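Local coordinates for protein cytochrome P450 (Zobellia galactanivorans, PDB 6G5O) that belongs to the cytochrome P450 family and holds a haem group, protoporphyrin IX containing iron, within a mainly helical fold, at residues L138-P142 / G188-Y192; M260-F264 / F305-N309. All coordinates share one frame; numbering follows the deposited sequence.

Contact 1. Residues L138-P142 / G188-Y192; sequences LLNTP and GDDMY
With its CG swung opposite the backbone N (chi1 -168°), Asn-140 extends its amide alongside Asp-189, and Met-191 adopts the same first torsion (chi1 -166°) before running out fully extended past Leu-139. The contact illustrates how the end of one helix can be tied to the beginning of another. Asn-140 is the C-prime residue of a Schellman motif, and its positive phi turns the chain out of helix 122-139; Asp-190 is the N-cap of helix 191-196: its side chain caps a backbone N further along, and its OD1 bonds to Ser-193 OG. Between these ends the backbone N of Met-191 donates to Leu-139 O at 2.9 Å, so an opening amide of the second helix is satisfied by a carbonyl at the close of the first. Asn-140 ND2 bonds to Asp-189 O at 2.9 Å, arriving from above the carbonyl plane, 69° out of it, instead of along a lone pair. The same nitrogen lies 3.4 Å from Asp-189 CB. Asp-190 CB packs 3.4 Å from Asn-140 O. Both buried, Leu-139 and Met-191 meet through CD1 and SD at 3.8 Å, an apolar contact. Helix 79-92 covers this region through Trp-90 and Phe-91, both of which touch Met-191; helix 207-220 supplies Met-214 to Met-191 and Phe-218 to Leu-139, while Trp-149 of helix 145-152 packs against Leu-139 and Thr-141.

Contact 2. Residues M260-F264 / F305-N309; sequences MIRYF and FENPN
Hydrogen bonding centres on one acceptor: Arg-262 grips Pro-308 O end-on with both terminal nitrogens, NH1 at 3.0 Å and NH2 at 3.2 Å. The oxygen lies almost in the guanidinium plane, yet the two bonds differ at its own end. NH1 sits on a lone pair in the carbonyl plane, whereas NH2 stands 48° above that plane. A bend at chi3 (66°) turns the guanidinium toward this carbonyl, and NH1 also donates to Asn-299 O. Ionic pairing comes from the same side chain, whose NE forms a salt bridge with Glu-259. These two residues, spaced as Glu-x-x-Arg on helix 253-264, match the ExxR motif of the P450 K helix, and Arg-315, close to NH2, probably completes the family's Glu-Arg-Arg triad; it also binds the carbonyls of Glu-306 and Asn-307 in the facing loop. Apolar packing uses the arginine's aliphatic part: CG lies over one face of the Phe-305 ring, and CD comes within 3.5 Å of Phe-305 CD2. The guanidinium carbon is far from the ring centre, so cation-pi attraction is at most weak. Tyr-263 adds a contact from CE1 to Asn-309 O at 3.6 Å, while its hydroxyl bonds to Leu-6 N.

The two contacts lie on opposite sides of the chain's centre, their own centres 35 Å apart and their nearest atoms about 15 Å apart, so they do not touch. What they share is the haem. Segment 138-142 includes Leu-138, which touches the haem, and segment 260-264 includes Ile-261, which touches it as well. The side chain of Leu-139 is about 6 Å from the haem, and the side chain of Arg-262 is about 10 Å from the haem. They follow one another in sequence. In both cases the pocket residue is a chain neighbour of residues that make the joint: a helix-to-helix junction in contact 1, a helix-to-loop attachment in contact 2.

Contact 1. Residues L138-P142 / G188-Y192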
loop_
_atom_site.group_PDB
_atom_site.type_symbol
_atom_site.label_atom_id
_atom_site.label_comp_id
_atom_site.label_asym_id
_atom_site.label_seq_id
_atom_site.Cartn_x
_atom_site.Cartn_y
_atom_site.Cartn_z
ATOM N N LEU A 138 -1.103 -15.269 -1.534
ATOM C CA LEU A 138 0.278 -14.791 -1.445
ATOM C C LEU A 138 1.067 -15.597 -0.404
ATOM O O LEU A 138 2.212 -15.972 -0.648
ATOM C CB LEU A 138 0.334 -13.300 -1.085
ATOM C CG LEU A 138 1.707 -12.630 -1.161
ATOM C CD1 LEU A 138 2.212 -12.463 -2.598
ATOM C CD2 LEU A 138 1.698 -11.293 -0.445
ATOM N N LEU A 139 0.430 -15.847 0.732
ATOM C CA LEU A 139 1.031 -16.575 1.820
ATOM C C LEU A 139 0.991 -18.103 1.634
ATOM O O LEU A 139 1.757 -18.820 2.286
ATOM C CB LEU A 139 0.372 -16.184 3.123
ATOM C CG LEU A 139 0.993 -15.068 3.942
ATOM C CD1 LEU A 139 1.279 -13.892 3.069
ATOM C CD2 LEU A 139 0.053 -14.703 5.083
ATOM N N ASN A 140 0.114 -18.578 0.737
ATOM C CA ASN A 140 -0.083 -20.005 0.479
ATOM C C ASN A 140 -0.468 -20.746 1.772
ATOM O O ASN A 140 0.112 -21.787 2.102
ATOM C CB ASN A 140 1.162 -20.629 -0.171
ATOM C CG ASN A 140 0.901 -22.027 -0.727
ATOM O OD1 ASN A 140 -0.204 -22.339 -1.151
ATOM N ND2 ASN A 140 1.921 -22.866 -0.721
ATOM N N THR A 141 -1.409 -20.144 2.506
ATOM C CA THR A 141 -2.066 -20.736 3.647
ATOM C C THR A 141 -3.458 -21.264 3.229
ATOM O O THR A 141 -4.008 -20.894 2.181
ATOM C CB THR A 141 -2.326 -19.711 4.782
ATOM O OG1 THR A 141 -3.217 -18.684 4.328
ATOM C CG2 THR A 141 -1.083 -19.073 5.263
ATOM N N PRO A 142 -4.045 -22.110 4.072
ATOM C CA PRO A 142 -5.439 -22.483 3.801
ATOM C C PRO A 142 -6.389 -21.258 3.717
ATOM O O PRO A 142 -6.260 -20.279 4.468
ATOM C CB PRO A 142 -5.811 -23.377 5.002
ATOM C CG PRO A 142 -4.484 -23.888 5.540
ATOM C CD PRO A 142 -3.459 -22.820 5.241
ATOM N N GLY A 188 5.905 -26.890 6.008
ATOM C CA GLY A 188 5.119 -27.128 4.787
ATOM C C GLY A 188 5.480 -26.196 3.632
ATOM O O GLY A 188 6.651 -25.995 3.337
ATOM N N ASP A 189 4.462 -25.628 2.996
ATOM C CA ASP A 189 4.595 -24.897 1.727
ATOM C C ASP A 189 4.257 -23.421 1.849
ATOM O O ASP A 189 4.339 -22.699 0.859
ATOM C CB ASP A 189 3.629 -25.501 0.689
ATOM C CG ASP A 189 4.191 -26.734 0.022
ATOM O OD1 ASP A 189 5.103 -27.394 0.587
ATOM O OD2 ASP A 189 3.733 -27.029 -1.108
ATOM N N ASP A 190 3.850 -22.991 3.041
ATOM C CA ASP A 190 3.415 -21.631 3.292
ATOM C C ASP A 190 4.622 -20.698 3.432
ATOM O O ASP A 190 5.750 -21.173 3.540
ATOM C CB ASP A 190 2.481 -21.582 4.524
ATOM C CG ASP A 190 3.195 -21.904 5.858
ATOM O OD1 ASP A 190 4.416 -22.207 5.882
ATOM O OD2 ASP A 190 2.511 -21.797 6.902
ATOM N N MET A 191 4.388 -19.390 3.390
ATOM C CA MET A 191 5.477 -18.431 3.345
ATOM C C MET A 191 6.449 -18.554 4.555
ATOM O O MET A 191 7.668 -18.390 4.409
ATOM C CB MET A 191 4.916 -17.009 3.263
ATOM C CG MET A 191 5.899 -15.914 2.872
ATOM S SD MET A 191 5.074 -14.298 2.856
ATOM C CE MET A 191 6.461 -13.201 2.520
ATOM N N TYR A 192 5.890 -18.807 5.733
ATOM C CA TYR A 192 6.664 -19.018 6.966
ATOM C C TYR A 192 7.711 -20.114 6.782
ATOM O O TYR A 192 8.902 -19.932 7.076
ATOM C CB TYR A 192 5.748 -19.433 8.087
ATOM C CG TYR A 192 4.629 -18.446 8.382
ATOM C CD1 TYR A 192 4.855 -17.329 9.171
ATOM C CD2 TYR A 192 3.336 -18.675 7.901
ATOM C CE1 TYR A 192 3.855 -16.449 9.445
ATOM C CE2 TYR A 192 2.298 -17.794 8.165
ATOM C CZ TYR A 192 2.561 -16.689 8.925
ATOM O OH TYR A 192 1.544 -15.830 9.226
#

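Contact 2. Residues M260-F264 / F305-N309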
loop_
_atom_site.group_PDB
_atom_site.type_symbol
_atom_site.label_atom_id
_atom_site.label_comp_id
_atom_site.label_asym_id
_atom_site.label_seq_id
_atom_site.Cartn_x
_atom_site.Cartn_y
_atom_site.Cartn_z
ATOM N N MET A 260 -4.835 4.944 -10.971
ATOM C CA MET A 260 -5.465 4.913 -9.670
ATOM C C MET A 260 -4.445 4.891 -8.513
ATOM O O MET A 260 -4.619 5.596 -7.543
ATOM C CB MET A 260 -6.436 3.774 -9.618
ATOM C CG MET A 260 -7.673 4.149 -10.417
ATOM S SD MET A 260 -8.976 2.972 -10.206
ATOM C CE MET A 260 -10.012 3.433 -11.622
ATOM N N ILE A 261 -3.368 4.146 -8.636
ATOM C CA ILE A 261 -2.352 4.208 -7.601
ATOM C C ILE A 261 -1.753 5.604 -7.473
ATOM O O ILE A 261 -1.507 6.068 -6.388
ATOM C CB ILE A 261 -1.237 3.160 -7.819
ATOM C CG1 ILE A 261 -1.813 1.739 -7.678
ATOM C CG2 ILE A 261 -0.098 3.377 -6.839
ATOM C CD1 ILE A 261 -2.587 1.496 -6.401
ATOM N N ARG A 262 -1.496 6.269 -8.573
ATOM C CA ARG A 262 -0.969 7.645 -8.554
ATOM C C ARG A 262 -1.882 8.623 -7.788
ATOM O O ARG A 262 -1.458 9.363 -6.884
ATOM C CB ARG A 262 -0.824 8.189 -9.998
ATOM C CG ARG A 262 -0.181 9.572 -10.082
ATOM C CD ARG A 262 -0.341 10.204 -11.462
ATOM N NE ARG A 262 -1.742 10.514 -11.792
ATOM C CZ ARG A 262 -2.367 11.608 -11.386
ATOM N NH1 ARG A 262 -1.726 12.501 -10.648
ATOM N NH2 ARG A 262 -3.634 11.786 -11.693
ATOM N N TYR A 263 -3.126 8.646 -8.236
ATOM C CA TYR A 263 -4.076 9.592 -7.776
ATOM C C TYR A 263 -4.454 9.291 -6.346
ATOM O O TYR A 263 -4.457 10.198 -5.528
ATOM C CB TYR A 263 -5.327 9.597 -8.646
ATOM C CG TYR A 263 -6.366 10.586 -8.174
ATOM C CD1 TYR A 263 -6.266 11.927 -8.484
ATOM C CD2 TYR A 263 -7.485 10.159 -7.464
ATOM C CE1 TYR A 263 -7.241 12.836 -8.064
ATOM C CE2 TYR A 263 -8.472 11.041 -7.047
ATOM C CZ TYR A 263 -8.332 12.387 -7.339
ATOM O OH TYR A 263 -9.284 13.278 -6.914
ATOM N N PHE A 264 -4.783 8.041 -6.027
ATOM C CA PHE A 264 -5.124 7.707 -4.628
ATOM C C PHE A 264 -3.947 7.661 -3.656
ATOM O O PHE A 264 -4.108 7.969 -2.486
ATOM C CB PHE A 264 -5.870 6.422 -4.552
ATOM C CG PHE A 264 -7.166 6.441 -5.298
ATOM C CD1 PHE A 264 -8.058 7.481 -5.150
ATOM C CD2 PHE A 264 -7.522 5.387 -6.092
ATOM C CE1 PHE A 264 -9.264 7.495 -5.823
ATOM C CE2 PHE A 264 -8.736 5.411 -6.761
ATOM C CZ PHE A 264 -9.580 6.465 -6.650
ATOM N N PHE A 305 2.962 15.808 -14.167
ATOM C CA PHE A 305 1.749 15.192 -14.653
ATOM C C PHE A 305 0.809 16.250 -15.229
ATOM O O PHE A 305 0.473 17.228 -14.582
ATOM C CB PHE A 305 1.029 14.410 -13.532
ATOM C CG PHE A 305 1.911 13.407 -12.787
ATOM C CD1 PHE A 305 2.681 13.805 -11.696
ATOM C CD2 PHE A 305 2.010 12.115 -13.210
ATOM C CE1 PHE A 305 3.499 12.906 -10.995
ATOM C CE2 PHE A 305 2.849 11.209 -12.552
ATOM C CZ PHE A 305 3.583 11.590 -11.431
ATOM N N GLU A 306 0.424 16.066 -16.479
ATOM C CA GLU A 306 -0.681 16.809 -17.055
ATOM C C GLU A 306 -1.968 16.421 -16.351
ATOM O O GLU A 306 -2.159 15.266 -16.068
ATOM C CB GLU A 306 -0.813 16.480 -18.572
ATOM C CG GLU A 306 -1.537 17.545 -19.433
ATOM C CD GLU A 306 -0.739 18.854 -19.546
ATOM O OE1 GLU A 306 0.514 18.809 -19.569
ATOM O OE2 GLU A 306 -1.363 19.930 -19.598
ATOM N N ASN A 307 -2.860 17.382 -16.115
ATOM C CA ASN A 307 -4.161 17.151 -15.430
ATOM C C ASN A 307 -3.939 16.348 -14.152
ATOM O O ASN A 307 -4.454 15.262 -14.010
ATOM C CB ASN A 307 -5.140 16.384 -16.319
ATOM C CG ASN A 307 -5.378 17.044 -17.669
ATOM O OD1 ASN A 307 -5.841 18.180 -17.718
ATOM N ND2 ASN A 307 -5.143 16.299 -18.775
ATOM N N PRO A 308 -3.121 16.855 -13.231
ATOM C CA PRO A 308 -2.725 15.998 -12.116
ATOM C C PRO A 308 -3.843 15.693 -11.131
ATOM O O PRO A 308 -3.766 14.679 -10.419
ATOM C CB PRO A 308 -1.618 16.806 -11.414
ATOM C CG PRO A 308 -1.803 18.205 -11.845
ATOM C CD PRO A 308 -2.454 18.163 -13.212
ATOM N N ASN A 309 -4.868 16.549 -11.055
ATOM C CA ASN A 309 -5.916 16.383 -10.057
ATOM C C ASN A 309 -7.124 15.695 -10.638
ATOM O O ASN A 309 -8.198 15.703 -10.066
ATOM C CB ASN A 309 -6.214 17.717 -9.349
ATOM C CG ASN A 309 -4.984 18.233 -8.592
ATOM O OD1 ASN A 309 -4.596 19.389 -8.695
ATOM N ND2 ASN A 309 -4.320 17.339 -7.889
#